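Local coordinates for hemolysin-related protein (Vibrio cholerae serotype O1, PDB 6MLT), which probably helps anchor Vibrio cholerae biofilms to surfaces, as a secreted, metal-binding matrix protein that combines a beta-propeller with a carbohydrate-binding beta-prism lectin domain, at residues W222-A227 with P235-S240; S275-S280 with M443-A448. All coordinates share one frame; numbering follows the deposited sequence.

Overall arrangement
Followed from the N terminus, the chain first closes a short loop at interaction 1, where 222-227 and 235-240 form the first hairpin of a four-stranded antiparallel sheet. It then runs through strands 252-256 and 262-266 before interaction 2 opens at 275-280. That contact closes only after 162 intervening residues, which include the beta-prism lectin region, when the chain returns as strand 443-448. The two loops therefore follow in series, neither enclosing nor crossing the other. Their centres lie about 9 Å apart, and Gln277 of interaction 2 reaches Ser225 and Ser240 of interaction 1, which ties the first strand of one propeller sheet to the first two of the sheet before it.

Interaction 1: residues W222-A227 with P235-S240; sequences WFSSVA and PELVVS. With NA (sodium ion), chain G.
Ser225 and Val238 face each other as a hydrogen-bonded antiparallel pair, Ser225 N to Val238 O at 2.9 Å and Val238 N to Ser225 O at 2.8 Å, both donors in the carbonyl planes. Ala227 and Glu236 form the next such pair, again bonded in both directions. Strand axes at 160° confirm the antiparallel course. Ahead of strand 224-227, Trp222 N meets Ser240 O at 2.9 Å, whereas Ser240 N to Phe223 O, at 3.4 Å and 139°, is weak. CA-H...O contacts fill the spaces between, the closest from Ser224 CA to Val238 O at 3.0 Å.

Van der Waals contact involves the face carrying Ser224, Val226, Leu237 and Val239. Val226 CG2, anti to its own N, slants across Pro235 at the end of the hairpin and touches its CB at 3.7 Å. A methyl-to-carbonyl contact brings Leu237 CD1 to 3.5 Å from Ser225 O. The same face packs against strands 185-188 and 197-200, with Phe199 touching Ser224, Leu237 and Val239.

Ser225 lies on the other face, with Ala227, Glu236 and Val238; its hydroxyl and that of Ser240 are taken up by neighbouring strand 277-279. Glu236, bent at chi2 (82°), brings both carboxylate oxygens, OE1 and OE2, onto the sodium ion at 2.6 Å each; OE1 also accepts Leu229 N. Asn228, Asp230, Asp232 and the carbonyl of Lys234 complete the site.

A metal-binding loop between two antiparallel strands, closed by a bidentate glutamate at the start of the second, is consistent with the cation-binding hairpins of FG-GAP-like beta-propeller blades.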
loop_
_atom_site.group_PDB
_atom_site.type_symbol
_atom_site.label_atom_id
_atom_site.label_comp_id
_atom_site.label_asym_id
_atom_site.label_seq_id
_atom_site.Cartn_x
_atom_site.Cartn_y
_atom_site.Cartn_z
ATOM N N TRP A 222 -14.398 8.781 7.519
ATOM C CA TRP A 222 -14.749 7.767 6.533
ATOM C C TRP A 222 -13.490 6.966 6.192
ATOM O O TRP A 222 -12.814 6.518 7.126
ATOM C CB TRP A 222 -15.446 8.438 5.349
ATOM C CG TRP A 222 -16.905 8.662 5.588
ATOM C CD1 TRP A 222 -17.469 9.504 6.498
ATOM C CD2 TRP A 222 -17.990 8.028 4.898
ATOM N NE1 TRP A 222 -18.839 9.434 6.419
ATOM C CE2 TRP A 222 -19.184 8.538 5.441
ATOM C CE3 TRP A 222 -18.065 7.078 3.875
ATOM C CZ2 TRP A 222 -20.440 8.131 4.996
ATOM C CZ3 TRP A 222 -19.317 6.679 3.430
ATOM C CH2 TRP A 222 -20.482 7.202 3.990
ATOM N N PHE A 223 -13.136 6.775 4.926
ATOM C CA PHE A 223 -12.126 5.797 4.569
ATOM C C PHE A 223 -10.726 6.320 4.844
ATOM O O PHE A 223 -10.467 7.530 4.858
ATOM C CB PHE A 223 -12.279 5.401 3.100
ATOM C CG PHE A 223 -13.580 4.708 2.811
ATOM C CD1 PHE A 223 -13.737 3.367 3.110
ATOM C CD2 PHE A 223 -14.654 5.397 2.272
ATOM C CE1 PHE A 223 -14.940 2.724 2.865
ATOM C CE2 PHE A 223 -15.858 4.754 2.031
ATOM C CZ PHE A 223 -15.993 3.418 2.326
ATOM N N SER A 224 -9.821 5.380 5.079
ATOM C CA SER A 224 -8.447 5.677 5.410
ATOM C C SER A 224 -7.530 4.818 4.557
ATOM O O SER A 224 -7.945 3.820 3.955
ATOM C CB SER A 224 -8.175 5.435 6.902
ATOM O OG SER A 224 -8.411 4.079 7.236
ATOM N N SER A 225 -6.279 5.254 4.500
ATOM C CA SER A 225 -5.193 4.578 3.814
ATOM C C SER A 225 -4.003 4.550 4.759
ATOM O O SER A 225 -3.815 5.469 5.558
ATOM C CB SER A 225 -4.789 5.315 2.520
ATOM O OG SER A 225 -5.886 5.494 1.642
ATOM N N VAL A 226 -3.188 3.509 4.653
ATOM C CA VAL A 226 -1.930 3.437 5.382
ATOM C C VAL A 226 -0.809 3.463 4.359
ATOM O O VAL A 226 -0.925 2.870 3.281
ATOM C CB VAL A 226 -1.861 2.188 6.288
ATOM C CG1 VAL A 226 -1.979 0.915 5.476
ATOM C CG2 VAL A 226 -0.585 2.192 7.108
ATOM N N ALA A 227 0.263 4.178 4.685
ATOM C CA ALA A 227 1.384 4.336 3.774
ATOM C C ALA A 227 2.547 4.926 4.553
ATOM O O ALA A 227 2.387 5.423 5.669
ATOM C CB ALA A 227 1.032 5.233 2.588
ATOM N N PRO A 235 4.324 3.349 10.065
ATOM C CA PRO A 235 3.193 3.666 9.190
ATOM C C PRO A 235 2.596 5.025 9.509
ATOM O O PRO A 235 2.579 5.476 10.657
ATOM C CB PRO A 235 2.188 2.547 9.489
ATOM C CG PRO A 235 2.459 2.192 10.915
ATOM C CD PRO A 235 3.954 2.373 11.106
ATOM N N GLU A 236 2.119 5.682 8.460
ATOM C CA GLU A 236 1.277 6.859 8.572
ATOM C C GLU A 236 -0.114 6.512 8.063
ATOM O O GLU A 236 -0.298 5.581 7.280
ATOM C CB GLU A 236 1.859 8.038 7.786
ATOM C CG GLU A 236 2.976 8.794 8.512
ATOM C CD GLU A 236 4.340 8.125 8.387
ATOM O OE1 GLU A 236 4.740 7.777 7.253
ATOM O OE2 GLU A 236 5.015 7.952 9.425
ATOM N N LEU A 237 -1.094 7.278 8.530
ATOM C CA LEU A 237 -2.501 7.021 8.274
ATOM C C LEU A 237 -3.108 8.255 7.619
ATOM O O LEU A 237 -2.979 9.363 8.147
ATOM C CB LEU A 237 -3.210 6.694 9.588
ATOM C CG LEU A 237 -4.601 6.082 9.588
ATOM C CD1 LEU A 237 -4.607 4.717 8.916
ATOM C CD2 LEU A 237 -5.087 5.975 11.032
ATOM N N VAL A 238 -3.742 8.070 6.465
ATOM C CA VAL A 238 -4.447 9.142 5.766
ATOM C C VAL A 238 -5.938 8.955 6.000
ATOM O O VAL A 238 -6.464 7.859 5.782
ATOM C CB VAL A 238 -4.134 9.132 4.259
ATOM C CG1 VAL A 238 -4.729 10.363 3.595
ATOM C CG2 VAL A 238 -2.637 9.068 4.025
ATOM N N VAL A 239 -6.624 10.020 6.421
ATOM C CA VAL A 239 -8.041 9.942 6.762
ATOM C C VAL A 239 -8.803 11.073 6.081
ATOM O O VAL A 239 -8.277 12.175 5.887
ATOM C CB VAL A 239 -8.263 9.988 8.289
ATOM C CG1 VAL A 239 -7.512 8.856 8.975
ATOM C CG2 VAL A 239 -7.832 11.337 8.865
ATOM N N SER A 240 -10.066 10.798 5.748
ATOM C CA SER A 240 -10.967 11.754 5.108
ATOM C C SER A 240 -12.215 11.944 5.960
ATOM O O SER A 240 -12.816 10.965 6.416
ATOM C CB SER A 240 -11.383 11.276 3.707
ATOM O OG SER A 240 -10.316 11.345 2.778
HETATM NA NA NA G . 6.884 6.597 8.274
#

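Interaction 2: residues S275-S280 with M443-A448; sequences SVQAVS and MGIVYA
Val279 and Ile445 run alongside each other from their strands, with Val279 CG2 4.1 Å from Ile445 CG1. The other branch of Val279, CG1, stands anti to the backbone N (chi1 -178°) and is met by Met443 CE at 3.7 Å. Met443 folds at both chi2 and chi3, so its thioether curls back over the end of 275-280 and runs square across Val279; SD and CE both lie against Ser280 O. At the other end of this face, Ile445 CG2 reaches the CB of Gln277, while Tyr447 CB presses to 3.2 Å from Val276 O and the tyrosine ring extends beyond 275-280. Strand 252-256 covers Gln277, Ile445 and Tyr447 through Ile253, and Val255 also touches Ile445; Val279 is touched by Ser225 and Ala227.

On the reverse face Ala278 and Gly444 bring little bulk. Val446 CG1 is set over Ala278, 3.5 Å from Ala278 O and 4.0 Å from Ala278 CB. Ser280 OG bonds to Asp489.

Backbone bonds hold this fit in register. Ala278 N to Val446 O and Val446 N to Ala278 O are both 3.0 Å, and Ser280 and Gly444 exchange another two bonds, with Gly444 N to Ser280 O at 2.9 Å. Past Gln277 the chains separate and water takes over: one molecule links Ser275 N to Ala448 O, another Val276 O to Ala448 N.

Gln277 turns its amide away from 443-448, bonding through OE1 to Ser225 OG and through NE2 to Ser240 OG and the Phe223 carbonyl. The chemistry is thus divided: aliphatic contacts and main-chain bonds join the two strands, while the buried amide has its polar atoms satisfied by the preceding propeller sheet and so couples the two sheets.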
loop_
_atom_site.group_PDB
_atom_site.type_symbol
_atom_site.label_atom_id
_atom_site.label_comp_id
_atom_site.label_asym_id
_atom_site.label_seq_id
_atom_site.Cartn_x
_atom_site.Cartn_y
_atom_site.Cartn_z
ATOM N N SER A 275 -14.318 11.463 0.925
ATOM C CA SER A 275 -14.507 10.317 1.808
ATOM C C SER A 275 -13.397 9.282 1.723
ATOM O O SER A 275 -13.307 8.427 2.613
ATOM C CB SER A 275 -15.831 9.601 1.500
ATOM O OG SER A 275 -15.693 8.729 0.383
ATOM N N VAL A 276 -12.568 9.321 0.679
ATOM C CA VAL A 276 -11.634 8.238 0.397
ATOM C C VAL A 276 -10.497 8.807 -0.435
ATOM O O VAL A 276 -10.666 9.805 -1.141
ATOM C CB VAL A 276 -12.348 7.064 -0.325
ATOM C CG1 VAL A 276 -12.863 7.504 -1.690
ATOM C CG2 VAL A 276 -11.424 5.854 -0.469
ATOM N N GLN A 277 -9.326 8.178 -0.326
ATOM C CA GLN A 277 -8.141 8.579 -1.060
ATOM C C GLN A 277 -7.477 7.355 -1.664
ATOM O O GLN A 277 -7.712 6.219 -1.240
ATOM C CB GLN A 277 -7.098 9.275 -0.166
ATOM C CG GLN A 277 -7.621 9.848 1.117
ATOM C CD GLN A 277 -7.996 8.791 2.165
ATOM O OE1 GLN A 277 -7.493 7.670 2.164
ATOM N NE2 GLN A 277 -8.896 9.158 3.053
ATOM N N ALA A 278 -6.640 7.614 -2.663
ATOM C CA ALA A 278 -5.639 6.670 -3.133
ATOM C C ALA A 278 -4.268 7.257 -2.827
ATOM O O ALA A 278 -4.075 8.474 -2.905
ATOM C CB ALA A 278 -5.790 6.386 -4.634
ATOM N N VAL A 279 -3.327 6.395 -2.446
ATOM C CA VAL A 279 -1.985 6.809 -2.054
ATOM C C VAL A 279 -0.997 5.956 -2.835
ATOM O O VAL A 279 -1.041 4.722 -2.752
ATOM C CB VAL A 279 -1.760 6.650 -0.541
ATOM C CG1 VAL A 279 -0.370 7.145 -0.146
ATOM C CG2 VAL A 279 -2.859 7.376 0.239
ATOM N N SER A 280 -0.115 6.591 -3.595
ATOM C CA SER A 280 0.735 5.802 -4.482
ATOM C C SER A 280 1.887 6.655 -4.997
ATOM O O SER A 280 2.052 7.820 -4.622
ATOM C CB SER A 280 -0.081 5.234 -5.641
ATOM O OG SER A 280 0.589 4.132 -6.212
ATOM N N MET A 443 5.750 10.102 -3.637
ATOM C CA MET A 443 4.439 9.714 -3.137
ATOM C C MET A 443 3.436 10.857 -3.259
ATOM O O MET A 443 3.774 12.038 -3.097
ATOM C CB MET A 443 4.526 9.285 -1.671
ATOM C CG MET A 443 5.330 8.010 -1.433
ATOM S SD MET A 443 4.633 6.589 -2.281
ATOM C CE MET A 443 3.068 6.426 -1.413
ATOM N N GLY A 444 2.185 10.487 -3.527
ATOM C CA GLY A 444 1.103 11.445 -3.560
ATOM C C GLY A 444 -0.134 10.877 -2.895
ATOM O O GLY A 444 -0.312 9.659 -2.786
ATOM N N ILE A 445 -0.982 11.793 -2.441
ATOM C CA ILE A 445 -2.288 11.481 -1.870
ATOM C C ILE A 445 -3.324 12.202 -2.719
ATOM O O ILE A 445 -3.280 13.431 -2.840
ATOM C CB ILE A 445 -2.388 11.930 -0.405
ATOM C CG1 ILE A 445 -1.345 11.213 0.447
ATOM C CG2 ILE A 445 -3.779 11.683 0.141
ATOM C CD1 ILE A 445 -0.936 12.003 1.677
ATOM N N VAL A 446 -4.255 11.455 -3.298
ATOM C CA VAL A 446 -5.235 12.039 -4.205
ATOM C C VAL A 446 -6.632 11.660 -3.740
ATOM O O VAL A 446 -6.863 10.534 -3.283
ATOM C CB VAL A 446 -4.991 11.602 -5.665
ATOM C CG1 VAL A 446 -5.191 10.103 -5.834
ATOM C CG2 VAL A 446 -5.882 12.389 -6.623
ATOM N N TYR A 447 -7.562 12.609 -3.859
ATOM C CA TYR A 447 -8.947 12.367 -3.487
ATOM C C TYR A 447 -9.851 13.349 -4.214
ATOM O O TYR A 447 -9.417 14.411 -4.668
ATOM C CB TYR A 447 -9.159 12.483 -1.972
ATOM C CG TYR A 447 -9.223 13.903 -1.446
ATOM C CD1 TYR A 447 -8.063 14.616 -1.166
ATOM C CD2 TYR A 447 -10.443 14.517 -1.204
ATOM C CE1 TYR A 447 -8.120 15.905 -0.668
ATOM C CE2 TYR A 447 -10.512 15.802 -0.706
ATOM C CZ TYR A 447 -9.351 16.493 -0.438
ATOM O OH TYR A 447 -9.424 17.775 0.059
ATOM N N ALA A 448 -11.122 12.973 -4.306
ATOM C CA ALA A 448 -12.148 13.800 -4.920
ATOM C C ALA A 448 -13.015 14.435 -3.841
ATOM O O ALA A 448 -13.445 13.757 -2.903
ATOM C CB ALA A 448 -13.017 12.975 -5.866
HETATM O O HOH W 1 -14.006 11.220 -1.895
HETATM O O HOH W 2 -11.715 10.178 -3.692
#